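Local coordinates for protein 2-dehydropantoate 2-reductase, putative (Enterococcus faecalis, PDB 2EW2) that probably catalyses the NADPH-dependent reduction of 2-dehydropantoate (ketopantoate) to (R)-pantoate, a step of pantothenate biosynthesis, at residues I20-G25 with Q172-N177; D28-D33 with P61-E66; I126-T131 with S182-S187; I226-A231 with T296-M301. One frame throughout, in Å; residues are numbered along the deposited sequence. Where two conformers were deposited one is given.

Contact 1: I20-G25 with Q172-N177; sequences IMLHQG and QKAGLN
Met21, a selenomethionine, and Leu22 at the end of helix 13-24 meet Ala174 and Leu176 just past helix 161-173. The second helix ends in a Schellman motif, with Gly175 at positive phi. Both helices pack beside the Rossmann-type sheet of the N-terminal part, and their C-terminal ends come together here. The Met21 chain is bent at its third torsion (chi3 70°). This turns CE toward the backbone of the Schellman turn. CE lies 3.3 Å from Gly175 O and 3.4 Å from Ala174 O. One bond back, Met21 SE rests 3.8 Å from Leu176 CD2. The other branch of this leucine, CD1, is used by Leu22, whose CD2 is 4.0 Å away; the two leucine side chains cross at about a right angle. Leu22 CD2 also touches Ala174 CB at 3.8 Å. The closest CA atoms across the contact are those of Gly25 and Ala174, 4.5 Å apart.

Further out, Phe171 packs on both Leu22 and Leu176. Trp133 touches Met21 and donates its indole N-H to Leu176 O. Phe51 of strand 47-51 also packs against Met21. No direct hydrogen bond joins the two segments. A water does this instead at the two helix ends: it donates to Met21 O at 2.9 Å and to Ala174 O at 2.8 Å.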
loop_
_atom_site.group_PDB
_atom_site.type_symbol
_atom_site.label_atom_id
_atom_site.label_comp_id
_atom_site.label_asym_id
_atom_site.label_seq_id
_atom_site.Cartn_x
_atom_site.Cartn_y
_atom_site.Cartn_z
ATOM N N ILE B 20 -40.031 19.715 4.597
ATOM C CA ILE B 20 -40.975 20.784 4.265
ATOM C C ILE B 20 -41.819 20.464 3.025
ATOM O O ILE B 20 -43.039 20.595 3.053
ATOM C CB ILE B 20 -40.249 22.142 4.043
ATOM C CG1 ILE B 20 -39.744 22.681 5.382
ATOM C CG2 ILE B 20 -41.221 23.170 3.412
ATOM C CD1 ILE B 20 -38.738 23.822 5.283
HETATM N N MSE B 21 -41.144 20.069 1.949
HETATM C CA MSE B 21 -41.777 19.822 0.666
HETATM C C MSE B 21 -42.716 18.614 0.714
HETATM O O MSE B 21 -43.808 18.658 0.157
HETATM C CB MSE B 21 -40.713 19.669 -0.423
HETATM C CG MSE B 21 -39.876 20.938 -0.638
HETATM SE SE MSE B 21 -38.608 20.773 -2.130
HETATM C CE MSE B 21 -39.845 20.782 -3.602
ATOM N N LEU B 22 -42.293 17.544 1.393
ATOM C CA LEU B 22 -43.156 16.375 1.587
ATOM C C LEU B 22 -44.344 16.681 2.508
ATOM O O LEU B 22 -45.419 16.097 2.359
ATOM C CB LEU B 22 -42.344 15.184 2.112
ATOM C CG LEU B 22 -41.409 14.529 1.088
ATOM C CD1 LEU B 22 -40.370 13.641 1.795
ATOM C CD2 LEU B 22 -42.210 13.733 0.032
ATOM N N HIS B 23 -44.138 17.596 3.451
ATOM C CA HIS B 23 -45.196 18.070 4.329
ATOM C C HIS B 23 -46.217 18.872 3.517
ATOM O O HIS B 23 -47.428 18.703 3.683
ATOM C CB HIS B 23 -44.615 18.908 5.475
ATOM C CG HIS B 23 -45.656 19.572 6.331
ATOM N ND1 HIS B 23 -46.423 18.880 7.247
ATOM C CD2 HIS B 23 -46.044 20.868 6.418
ATOM C CE1 HIS B 23 -47.240 19.721 7.858
ATOM N NE2 HIS B 23 -47.033 20.931 7.369
ATOM N N GLN B 24 -45.724 19.716 2.619
ATOM C CA GLN B 24 -46.596 20.522 1.772
ATOM C C GLN B 24 -47.387 19.637 0.829
ATOM O O GLN B 24 -48.521 19.951 0.495
ATOM C CB GLN B 24 -45.802 21.561 0.992
ATOM C CG GLN B 24 -45.234 22.678 1.862
ATOM C CD GLN B 24 -44.442 23.686 1.054
ATOM O OE1 GLN B 24 -43.735 23.327 0.103
ATOM N NE2 GLN B 24 -44.549 24.965 1.431
ATOM N N GLY B 25 -46.794 18.520 0.416
ATOM C CA GLY B 25 -47.492 17.549 -0.420
ATOM C C GLY B 25 -48.507 16.701 0.328
ATOM O O GLY B 25 -49.077 15.784 -0.241
ATOM N N GLN B 172 -43.098 13.200 -6.622
ATOM C CA GLN B 172 -43.531 14.006 -7.768
ATOM C C GLN B 172 -44.541 15.063 -7.333
ATOM O O GLN B 172 -44.433 16.244 -7.686
ATOM C CB GLN B 172 -44.144 13.117 -8.850
ATOM C CG GLN B 172 -44.754 13.905 -10.017
ATOM C CD GLN B 172 -43.695 14.652 -10.776
ATOM O OE1 GLN B 172 -42.592 14.137 -10.983
ATOM N NE2 GLN B 172 -44.009 15.883 -11.191
ATOM N N LYS B 173 -45.513 14.619 -6.547
ATOM C CA LYS B 173 -46.553 15.485 -6.051
ATOM C C LYS B 173 -46.012 16.538 -5.082
ATOM O O LYS B 173 -46.557 17.633 -4.997
ATOM C CB LYS B 173 -47.665 14.644 -5.439
ATOM C CG LYS B 173 -48.465 13.922 -6.511
ATOM C CD LYS B 173 -49.318 12.812 -5.946
ATOM C CE LYS B 173 -49.858 11.959 -7.074
ATOM N NZ LYS B 173 -50.226 10.596 -6.591
ATOM N N ALA B 174 -44.903 16.220 -4.410
ATOM C CA ALA B 174 -44.243 17.137 -3.489
ATOM C C ALA B 174 -43.299 18.119 -4.180
ATOM O O ALA B 174 -42.680 18.939 -3.507
ATOM C CB ALA B 174 -43.491 16.348 -2.409
ATOM N N GLY B 175 -43.180 18.025 -5.502
ATOM C CA GLY B 175 -42.350 18.946 -6.290
ATOM C C GLY B 175 -40.857 18.644 -6.267
ATOM O O GLY B 175 -40.031 19.485 -6.623
ATOM N N LEU B 176 -40.497 17.424 -5.865
ATOM C CA LEU B 176 -39.087 17.083 -5.704
ATOM C C LEU B 176 -38.402 16.687 -7.003
ATOM O O LEU B 176 -37.204 16.415 -7.003
ATOM C CB LEU B 176 -38.922 16.008 -4.629
ATOM C CG LEU B 176 -39.027 16.472 -3.172
ATOM C CD1 LEU B 176 -39.280 15.313 -2.252
ATOM C CD2 LEU B 176 -37.732 17.176 -2.781
ATOM N N ASN B 177 -39.146 16.687 -8.116
ATOM C CA ASN B 177 -38.624 16.281 -9.443
ATOM C C ASN B 177 -37.902 14.911 -9.460
ATOM O O ASN B 177 -36.770 14.793 -9.947
ATOM C CB ASN B 177 -37.739 17.371 -10.078
ATOM C CG ASN B 177 -38.522 18.630 -10.478
ATOM O OD1 ASN B 177 -39.662 18.562 -10.960
ATOM N ND2 ASN B 177 -37.907 19.781 -10.270
HETATM O O HOH W 1 -44.513 20.450 -1.962
#

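Contact 2: D28-D33 with P61-E66; sequences DVTLID and PIFSPE
Thr30 has its methyl CG2 anti to the backbone N, with OG1 at chi1 -55°, and this sets CG2 at the edge of the Phe63 ring. The methyl lies in the ring plane, 3.6 Å from Phe63 CE1. OG1 faces the proline instead, near Pro61 CG. Ile62 has CG1 anti to its own N (chi1 -174°); this lays CG1 across the Leu31 side chain at a slant, 3.8 Å from Leu31 CB. Ile32 and Phe63 lie on the face away from Leu31 and Ile62. There Ile32 CG2 reaches Pro65 CG at 4.1 Å.

Three backbone bonds hold the strands in parallel register. Leu31 N donates to Pro61 O at 2.9 Å. Phe63 N donates to Leu31 O, and Asp33 N to Phe63 O, each at 3.0 Å. CA-H...O contacts add to them, among them Ser64 CA to Asp33 O at 3.3 Å. The carboxylate of Asp33 turns to other partners: OD2 accepts from Ala11 N and OD1 from Trp35 N. Strand 5-9 pairs with the other edge of strand 28-32, and Met90 of helix 84-94 covers Ile32 and Pro65.

Strand 62-63 is the outermost strand, within this chain, at this end of a Rossmann-type sheet. The Asp33 link to the putative GxGxxG turn is consistent with a dinucleotide-binding fold.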
loop_
_atom_site.group_PDB
_atom_site.type_symbol
_atom_site.label_atom_id
_atom_site.label_comp_id
_atom_site.label_asym_id
_atom_site.label_seq_id
_atom_site.Cartn_x
_atom_site.Cartn_y
_atom_site.Cartn_z
ATOM N N ASP B 28 -47.233 12.671 6.075
ATOM C CA ASP B 28 -47.047 12.695 7.512
ATOM C C ASP B 28 -45.552 12.582 7.840
ATOM O O ASP B 28 -45.004 11.463 7.909
ATOM C CB ASP B 28 -47.801 11.522 8.131
ATOM C CG ASP B 28 -47.846 11.586 9.635
ATOM O OD1 ASP B 28 -47.116 12.417 10.232
ATOM O OD2 ASP B 28 -48.604 10.786 10.239
ATOM N N VAL B 29 -44.917 13.735 8.074
ATOM C CA VAL B 29 -43.453 13.824 8.204
ATOM C C VAL B 29 -43.000 13.976 9.649
ATOM O O VAL B 29 -43.544 14.791 10.404
ATOM C CB VAL B 29 -42.868 15.001 7.358
ATOM C CG1 VAL B 29 -41.351 15.155 7.585
ATOM C CG2 VAL B 29 -43.140 14.798 5.879
ATOM N N THR B 30 -41.998 13.183 10.024
ATOM C CA THR B 30 -41.319 13.305 11.306
ATOM C C THR B 30 -39.814 13.502 11.088
ATOM O O THR B 30 -39.196 12.800 10.286
ATOM C CB THR B 30 -41.557 12.053 12.176
ATOM O OG1 THR B 30 -42.970 11.836 12.310
ATOM C CG2 THR B 30 -40.922 12.206 13.569
ATOM N N LEU B 31 -39.231 14.433 11.832
ATOM C CA LEU B 31 -37.800 14.710 11.727
ATOM C C LEU B 31 -37.035 14.047 12.871
ATOM O O LEU B 31 -37.476 14.065 14.016
ATOM C CB LEU B 31 -37.547 16.217 11.752
ATOM C CG LEU B 31 -38.319 17.082 10.754
ATOM C CD1 LEU B 31 -38.113 18.581 11.070
ATOM C CD2 LEU B 31 -37.910 16.766 9.311
ATOM N N ILE B 32 -35.891 13.452 12.549
ATOM C CA ILE B 32 -35.007 12.896 13.564
ATOM C C ILE B 32 -33.632 13.530 13.400
ATOM O O ILE B 32 -33.061 13.519 12.306
ATOM C CB ILE B 32 -34.927 11.348 13.466
ATOM C CG1 ILE B 32 -36.335 10.743 13.589
ATOM C CG2 ILE B 32 -34.022 10.784 14.547
ATOM C CD1 ILE B 32 -36.516 9.532 12.753
ATOM N N ASP B 33 -33.109 14.085 14.490
ATOM C CA ASP B 33 -31.857 14.847 14.419
ATOM C C ASP B 33 -31.120 14.839 15.741
ATOM O O ASP B 33 -31.737 14.801 16.798
ATOM C CB ASP B 33 -32.136 16.295 14.014
ATOM C CG ASP B 33 -30.939 16.954 13.368
ATOM O OD1 ASP B 33 -30.235 17.677 14.089
ATOM O OD2 ASP B 33 -30.684 16.726 12.155
ATOM N N PRO B 61 -43.138 17.355 13.895
ATOM C CA PRO B 61 -42.582 16.678 15.055
ATOM C C PRO B 61 -41.104 16.387 14.833
ATOM O O PRO B 61 -40.682 16.117 13.711
ATOM C CB PRO B 61 -43.403 15.385 15.165
ATOM C CG PRO B 61 -44.119 15.234 13.901
ATOM C CD PRO B 61 -44.161 16.552 13.195
ATOM N N ILE B 62 -40.318 16.499 15.894
ATOM C CA ILE B 62 -38.876 16.255 15.811
ATOM C C ILE B 62 -38.401 15.579 17.086
ATOM O O ILE B 62 -38.837 15.919 18.194
ATOM C CB ILE B 62 -38.068 17.557 15.478
ATOM C CG1 ILE B 62 -36.579 17.248 15.264
ATOM C CG2 ILE B 62 -38.269 18.639 16.552
ATOM C CD1 ILE B 62 -35.789 18.366 14.541
ATOM N N PHE B 63 -37.535 14.588 16.924
ATOM C CA PHE B 63 -37.031 13.830 18.052
ATOM C C PHE B 63 -35.531 13.644 17.907
ATOM O O PHE B 63 -35.022 13.640 16.800
ATOM C CB PHE B 63 -37.714 12.450 18.084
ATOM C CG PHE B 63 -39.227 12.513 18.171
ATOM C CD1 PHE B 63 -39.999 12.387 17.039
ATOM C CD2 PHE B 63 -39.861 12.696 19.400
ATOM C CE1 PHE B 63 -41.402 12.425 17.103
ATOM C CE2 PHE B 63 -41.263 12.755 19.485
ATOM C CZ PHE B 63 -42.035 12.620 18.328
ATOM N N SER B 64 -34.823 13.512 19.022
ATOM C CA SER B 64 -33.440 13.055 18.972
ATOM C C SER B 64 -33.474 11.532 18.873
ATOM O O SER B 64 -34.470 10.911 19.262
ATOM C CB SER B 64 -32.653 13.511 20.205
ATOM O OG SER B 64 -33.042 12.788 21.363
ATOM N N PRO B 65 -32.408 10.916 18.323
ATOM C CA PRO B 65 -32.405 9.455 18.225
ATOM C C PRO B 65 -32.614 8.743 19.579
ATOM O O PRO B 65 -33.333 7.747 19.644
ATOM C CB PRO B 65 -31.015 9.151 17.648
ATOM C CG PRO B 65 -30.642 10.394 16.915
ATOM C CD PRO B 65 -31.179 11.503 17.755
ATOM N N GLU B 66 -32.035 9.275 20.647
ATOM C CA GLU B 66 -32.107 8.608 21.949
ATOM C C GLU B 66 -33.509 8.612 22.574
ATOM O O GLU B 66 -33.795 7.789 23.439
ATOM C CB GLU B 66 -31.051 9.159 22.930
ATOM C CG GLU B 66 -31.096 10.667 23.169
ATOM C CD GLU B 66 -30.118 11.460 22.293
ATOM O OE1 GLU B 66 -29.590 12.485 22.798
ATOM O OE2 GLU B 66 -29.865 11.076 21.117
#

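Contact 3: I126-T131 with S182-S187; sequences ILVGIT and SNVRYS
Val128 meets both Val184 and Arg185 where strand 126-131 faces the start of helix 184-195. Its CG1 branch does the touching. CG1 sits between the backbone N and the carbonyl carbon (chi1 57°), and from there it lies 3.6 Å from Arg185 CG and 3.9 Å from Val184 CG1. The two valine side chains point opposite ways and lie side by side, while the arginine chain crosses Val128 at about a right angle. Val128 O is also within 3.8 Å of Val184 CG1.

Gly129 follows and has no side chain. Its CA is 4.0 Å from Val184 CG1, so this one methyl packs along the strand backbone.

Ile130 again points toward the helix. Its CD1 reaches Val184 CG1 at 4.1 Å and Ser187 OG at 3.3 Å. The serine hydroxyl is tied back to its own helix, where OG donates to Val184 O at 3.0 Å. No hydrogen bond crosses between the segments, and the contact is mainly apolar.

The polar end of Arg185 leads elsewhere, with NH2 donating to Glu236 O. Arg185 N donates to Glu154 OE1 of strand 151-155, which pairs antiparallel with strand 126-131. Val184 also packs on Glu152 and Glu154. Strand 103-106 flanks the other edge of strand 126-131. The contact thus joins the N-terminal sheet to the first helix of the all-helical C-terminal part.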
loop_
_atom_site.group_PDB
_atom_site.type_symbol
_atom_site.label_atom_id
_atom_site.label_comp_id
_atom_site.label_asym_id
_atom_site.label_seq_id
_atom_site.Cartn_x
_atom_site.Cartn_y
_atom_site.Cartn_z
ATOM N N ILE B 126 -34.558 -1.697 0.630
ATOM C CA ILE B 126 -33.596 -0.612 0.565
ATOM C C ILE B 126 -33.538 0.007 -0.830
ATOM O O ILE B 126 -33.330 -0.698 -1.835
ATOM C CB ILE B 126 -32.187 -1.076 1.028
ATOM C CG1 ILE B 126 -32.264 -1.610 2.471
ATOM C CG2 ILE B 126 -31.174 0.098 0.934
ATOM C CD1 ILE B 126 -31.000 -2.326 2.891
ATOM N N LEU B 127 -33.713 1.324 -0.868
ATOM C CA LEU B 127 -33.595 2.116 -2.102
ATOM C C LEU B 127 -32.382 3.020 -1.990
ATOM O O LEU B 127 -32.011 3.446 -0.884
ATOM C CB LEU B 127 -34.835 3.008 -2.301
ATOM C CG LEU B 127 -36.230 2.439 -1.994
ATOM C CD1 LEU B 127 -37.338 3.497 -2.145
ATOM C CD2 LEU B 127 -36.508 1.245 -2.858
ATOM N N VAL B 128 -31.776 3.349 -3.122
ATOM C CA VAL B 128 -30.649 4.284 -3.096
ATOM C C VAL B 128 -30.979 5.452 -4.012
ATOM O O VAL B 128 -31.621 5.272 -5.038
ATOM C CB VAL B 128 -29.316 3.562 -3.470
ATOM C CG1 VAL B 128 -29.400 2.889 -4.841
ATOM C CG2 VAL B 128 -28.139 4.493 -3.379
ATOM N N GLY B 129 -30.569 6.652 -3.640
ATOM C CA GLY B 129 -30.787 7.757 -4.554
ATOM C C GLY B 129 -29.724 8.824 -4.514
ATOM O O GLY B 129 -28.833 8.803 -3.663
ATOM N N ILE B 130 -29.837 9.755 -5.446
ATOM C CA ILE B 130 -28.926 10.876 -5.536
ATOM C C ILE B 130 -29.816 12.105 -5.570
ATOM O O ILE B 130 -30.771 12.166 -6.356
ATOM C CB ILE B 130 -28.041 10.787 -6.810
ATOM C CG1 ILE B 130 -27.186 9.521 -6.785
ATOM C CG2 ILE B 130 -27.134 12.024 -6.950
ATOM C CD1 ILE B 130 -26.613 9.163 -8.141
ATOM N N THR B 131 -29.529 13.062 -4.698
ATOM C CA THR B 131 -30.259 14.323 -4.715
ATOM C C THR B 131 -29.410 15.430 -5.338
ATOM O O THR B 131 -28.254 15.627 -4.959
ATOM C CB THR B 131 -30.795 14.723 -3.319
ATOM O OG1 THR B 131 -31.433 15.990 -3.414
ATOM C CG2 THR B 131 -29.691 14.805 -2.262
ATOM N N SER B 182 -32.253 3.318 -13.446
ATOM C CA SER B 182 -31.485 2.089 -13.330
ATOM C C SER B 182 -29.958 2.318 -13.458
ATOM O O SER B 182 -29.192 1.360 -13.677
ATOM C CB SER B 182 -31.961 1.085 -14.376
ATOM O OG SER B 182 -31.702 1.612 -15.669
ATOM N N ASN B 183 -29.506 3.567 -13.340
ATOM C CA ASN B 183 -28.069 3.839 -13.368
ATOM C C ASN B 183 -27.539 4.351 -12.035
ATOM O O ASN B 183 -26.349 4.618 -11.918
ATOM C CB ASN B 183 -27.670 4.801 -14.513
ATOM C CG ASN B 183 -26.157 4.744 -14.837
ATOM O OD1 ASN B 183 -25.595 3.663 -15.043
ATOM N ND2 ASN B 183 -25.506 5.906 -14.874
ATOM N N VAL B 184 -28.414 4.479 -11.031
ATOM C CA VAL B 184 -28.024 5.063 -9.736
ATOM C C VAL B 184 -26.895 4.267 -9.050
ATOM O O VAL B 184 -25.866 4.828 -8.665
ATOM C CB VAL B 184 -29.227 5.215 -8.779
ATOM C CG1 VAL B 184 -28.763 5.776 -7.422
ATOM C CG2 VAL B 184 -30.258 6.124 -9.392
ATOM N N ARG B 185 -27.100 2.966 -8.902
ATOM C CA ARG B 185 -26.116 2.083 -8.268
ATOM C C ARG B 185 -24.810 2.091 -9.058
ATOM O O ARG B 185 -23.754 2.207 -8.469
ATOM C CB ARG B 185 -26.687 0.666 -8.111
ATOM C CG ARG B 185 -27.869 0.634 -7.116
ATOM C CD ARG B 185 -28.554 -0.724 -7.019
ATOM N NE ARG B 185 -27.594 -1.754 -6.650
ATOM C CZ ARG B 185 -27.451 -2.906 -7.295
ATOM N NH1 ARG B 185 -28.276 -3.212 -8.290
ATOM N NH2 ARG B 185 -26.517 -3.775 -6.909
ATOM N N TYR B 186 -24.911 2.021 -10.388
ATOM C CA TYR B 186 -23.746 2.091 -11.275
ATOM C C TYR B 186 -22.960 3.393 -11.094
ATOM O O TYR B 186 -21.729 3.371 -10.955
ATOM C CB TYR B 186 -24.149 1.888 -12.757
ATOM C CG TYR B 186 -22.941 1.805 -13.672
ATOM C CD1 TYR B 186 -22.392 0.580 -14.015
ATOM C CD2 TYR B 186 -22.314 2.968 -14.143
ATOM C CE1 TYR B 186 -21.256 0.502 -14.831
ATOM C CE2 TYR B 186 -21.177 2.901 -14.953
ATOM C CZ TYR B 186 -20.645 1.672 -15.290
ATOM O OH TYR B 186 -19.503 1.609 -16.099
ATOM N N SER B 187 -23.658 4.532 -11.071
ATOM C CA SER B 187 -22.973 5.812 -10.949
ATOM C C SER B 187 -22.263 5.952 -9.604
ATOM O O SER B 187 -21.159 6.503 -9.533
ATOM C CB SER B 187 -23.935 6.982 -11.182
ATOM O OG SER B 187 -24.679 7.214 -10.012
#

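Contact 4: I226-A231 with T296-M301; sequences ISEFAA and TPFCAM
Glu228 reaches from helix 218-235 to the N-terminus of helix 297-313 and grips two of its backbone N-H groups. This is a carboxylate at a helix N-terminus, within the helical C-terminal domain of the ketopantoate reductase family. The axes of the two short helix segments approach to 9.4 Å, at an angle of 110°.

The bond from CA to CB of Glu228 points toward the other helix. CG is anti to the carbonyl carbon, and the chain beyond it is extended (chi2 180°), which carries the carboxylate straight across. CG comes 4.0 Å from Thr296 CA. CD lies 3.5 Å from the same CA. At the tip, the two oxygens divide the work. OE1 accepts from Cys299 N at 2.8 Å. OE2 accepts from Phe298 N, also at 2.8 Å. Each oxygen uses its syn lone pair. This paired grip should hold the carboxylate's rotation. OE2 also lies 3.2 Å from Pro297 CD, and the ring of Pro297 crosses the Glu228 chain obliquely. The residue is buried, and the helix N-terminus probably favours its negative charge.

Trp286 of helix 282-292 packs on Thr296. Trp189 of helix 184-195 touches Phe229. Pro297 lies at the dimer interface, against Pro297 of the second subunit. A sulfur-aromatic contact completes the helix pair: Cys299 SG sits obliquely to the Phe229 ring, 4.7 Å from its centroid and 3.8 Å from Phe229 CE1.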
loop_
_atom_site.group_PDB
_atom_site.type_symbol
_atom_site.label_atom_id
_atom_site.label_comp_id
_atom_site.label_asym_id
_atom_site.label_seq_id
_atom_site.Cartn_x
_atom_site.Cartn_y
_atom_site.Cartn_z
ATOM N N ILE B 226 -8.931 -0.338 -9.777
ATOM C CA ILE B 226 -10.160 -0.412 -10.566
ATOM C C ILE B 226 -10.669 -1.851 -10.664
ATOM O O ILE B 226 -11.877 -2.106 -10.511
ATOM C CB ILE B 226 -10.029 0.209 -11.985
ATOM C CG1 ILE B 226 -9.909 1.731 -11.897
ATOM C CG2 ILE B 226 -11.262 -0.149 -12.869
ATOM C CD1 ILE B 226 -9.501 2.383 -13.206
ATOM N N SER B 227 -9.751 -2.783 -10.915
ATOM C CA SER B 227 -10.087 -4.203 -10.983
ATOM C C SER B 227 -10.722 -4.739 -9.707
ATOM O O SER B 227 -11.619 -5.577 -9.775
ATOM C CB SER B 227 -8.839 -5.030 -11.331
ATOM O OG SER B 227 -8.520 -4.806 -12.702
ATOM N N GLU B 228 -10.243 -4.269 -8.556
ATOM C CA GLU B 228 -10.801 -4.656 -7.254
ATOM C C GLU B 228 -12.213 -4.119 -7.055
ATOM O O GLU B 228 -13.110 -4.877 -6.636
ATOM C CB GLU B 228 -9.887 -4.227 -6.107
ATOM C CG GLU B 228 -8.552 -4.976 -6.076
ATOM C CD GLU B 228 -7.650 -4.555 -4.941
ATOM O OE1 GLU B 228 -8.074 -3.755 -4.075
ATOM O OE2 GLU B 228 -6.501 -5.049 -4.901
ATOM N N PHE B 229 -12.418 -2.829 -7.345
ATOM C CA PHE B 229 -13.776 -2.259 -7.369
ATOM C C PHE B 229 -14.712 -3.069 -8.263
ATOM O O PHE B 229 -15.800 -3.458 -7.829
ATOM C CB PHE B 229 -13.787 -0.776 -7.790
ATOM C CG PHE B 229 -13.440 0.165 -6.675
ATOM C CD1 PHE B 229 -12.123 0.305 -6.245
ATOM C CD2 PHE B 229 -14.425 0.916 -6.058
ATOM C CE1 PHE B 229 -11.810 1.184 -5.200
ATOM C CE2 PHE B 229 -14.127 1.784 -5.017
ATOM C CZ PHE B 229 -12.808 1.911 -4.584
ATOM N N ALA B 230 -14.291 -3.315 -9.497
ATOM C CA ALA B 230 -15.086 -4.081 -10.471
ATOM C C ALA B 230 -15.374 -5.523 -10.061
ATOM O O ALA B 230 -16.497 -6.011 -10.254
ATOM C CB ALA B 230 -14.433 -4.052 -11.843
ATOM N N ALA B 231 -14.375 -6.205 -9.498
ATOM C CA ALA B 231 -14.546 -7.585 -9.042
ATOM C C ALA B 231 -15.649 -7.732 -7.987
ATOM O O ALA B 231 -16.452 -8.670 -8.063
ATOM C CB ALA B 231 -13.225 -8.171 -8.526
ATOM N N THR B 296 -9.178 -8.098 -2.215
ATOM C CA THR B 296 -9.064 -6.663 -2.504
ATOM C C THR B 296 -7.826 -6.094 -1.773
ATOM O O THR B 296 -7.939 -5.174 -0.968
ATOM C CB THR B 296 -10.327 -5.892 -2.057
ATOM O OG1 THR B 296 -10.466 -6.027 -0.642
ATOM C CG2 THR B 296 -11.588 -6.440 -2.735
ATOM N N PRO B 297 -6.633 -6.658 -2.045
ATOM C CA PRO B 297 -5.468 -6.275 -1.245
ATOM C C PRO B 297 -4.979 -4.824 -1.425
ATOM O O PRO B 297 -4.525 -4.218 -0.459
ATOM C CB PRO B 297 -4.399 -7.268 -1.725
ATOM C CG PRO B 297 -4.810 -7.560 -3.156
ATOM C CD PRO B 297 -6.284 -7.673 -3.060
ATOM N N PHE B 298 -5.040 -4.270 -2.634
ATOM C CA PHE B 298 -4.639 -2.856 -2.800
ATOM C C PHE B 298 -5.577 -1.936 -2.014
ATOM O O PHE B 298 -5.122 -1.005 -1.346
ATOM C CB PHE B 298 -4.563 -2.447 -4.269
ATOM C CG PHE B 298 -3.280 -2.862 -4.963
ATOM C CD1 PHE B 298 -2.707 -4.120 -4.738
ATOM C CD2 PHE B 298 -2.648 -1.985 -5.856
ATOM C CE1 PHE B 298 -1.514 -4.503 -5.419
ATOM C CE2 PHE B 298 -1.456 -2.361 -6.531
ATOM C CZ PHE B 298 -0.905 -3.613 -6.309
ATOM N N CYS B 299 -6.874 -2.213 -2.060
ATOM C CA CYS B 299 -7.836 -1.451 -1.222
ATOM C C CYS B 299 -7.511 -1.572 0.243
ATOM O O CYS B 299 -7.552 -0.586 0.962
ATOM C CB CYS B 299 -9.302 -1.887 -1.466
ATOM S SG CYS B 299 -9.954 -1.257 -3.007
ATOM N N ALA B 300 -7.183 -2.790 0.683
ATOM C CA ALA B 300 -6.870 -3.054 2.090
ATOM C C ALA B 300 -5.608 -2.323 2.531
ATOM O O ALA B 300 -5.593 -1.661 3.560
ATOM C CB ALA B 300 -6.728 -4.570 2.340
HETATM N N MSE B 301 -4.550 -2.425 1.737
HETATM C CA MSE B 301 -3.307 -1.757 2.090
HETATM C C MSE B 301 -3.448 -0.246 2.062
HETATM O O MSE B 301 -2.952 0.439 2.937
HETATM C CB MSE B 301 -2.168 -2.171 1.165
HETATM C CG MSE B 301 -0.853 -1.544 1.630
HETATM SE SE MSE B 301 0.730 -2.117 0.634
HETATM C CE MSE B 301 0.037 -2.796 -0.810
#

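Overall arrangement
Contacts 1 and 2 lie in the N-terminal Rossmann-type part, with centres 18 Å apart. Helix 13-24 is followed in the chain by strand 28-32, and Val29 CG2 packs on Leu22 and His23. Contact 2 is nested inside the chain loop that contact 1 closes. Contacts 2 and 3 reach the same sheet, at centres 25 Å apart. Contact 3 crosses contact 1 along the chain. Contact 4 comes last in sequence, its centre about 22 Å from that of contact 3 and about 40 Å from that of contact 1. The contacts thus span both parts of the subunit, with contact 3 at the junction between the Rossmann-type part and the helical part that meets the second subunit at contact 4.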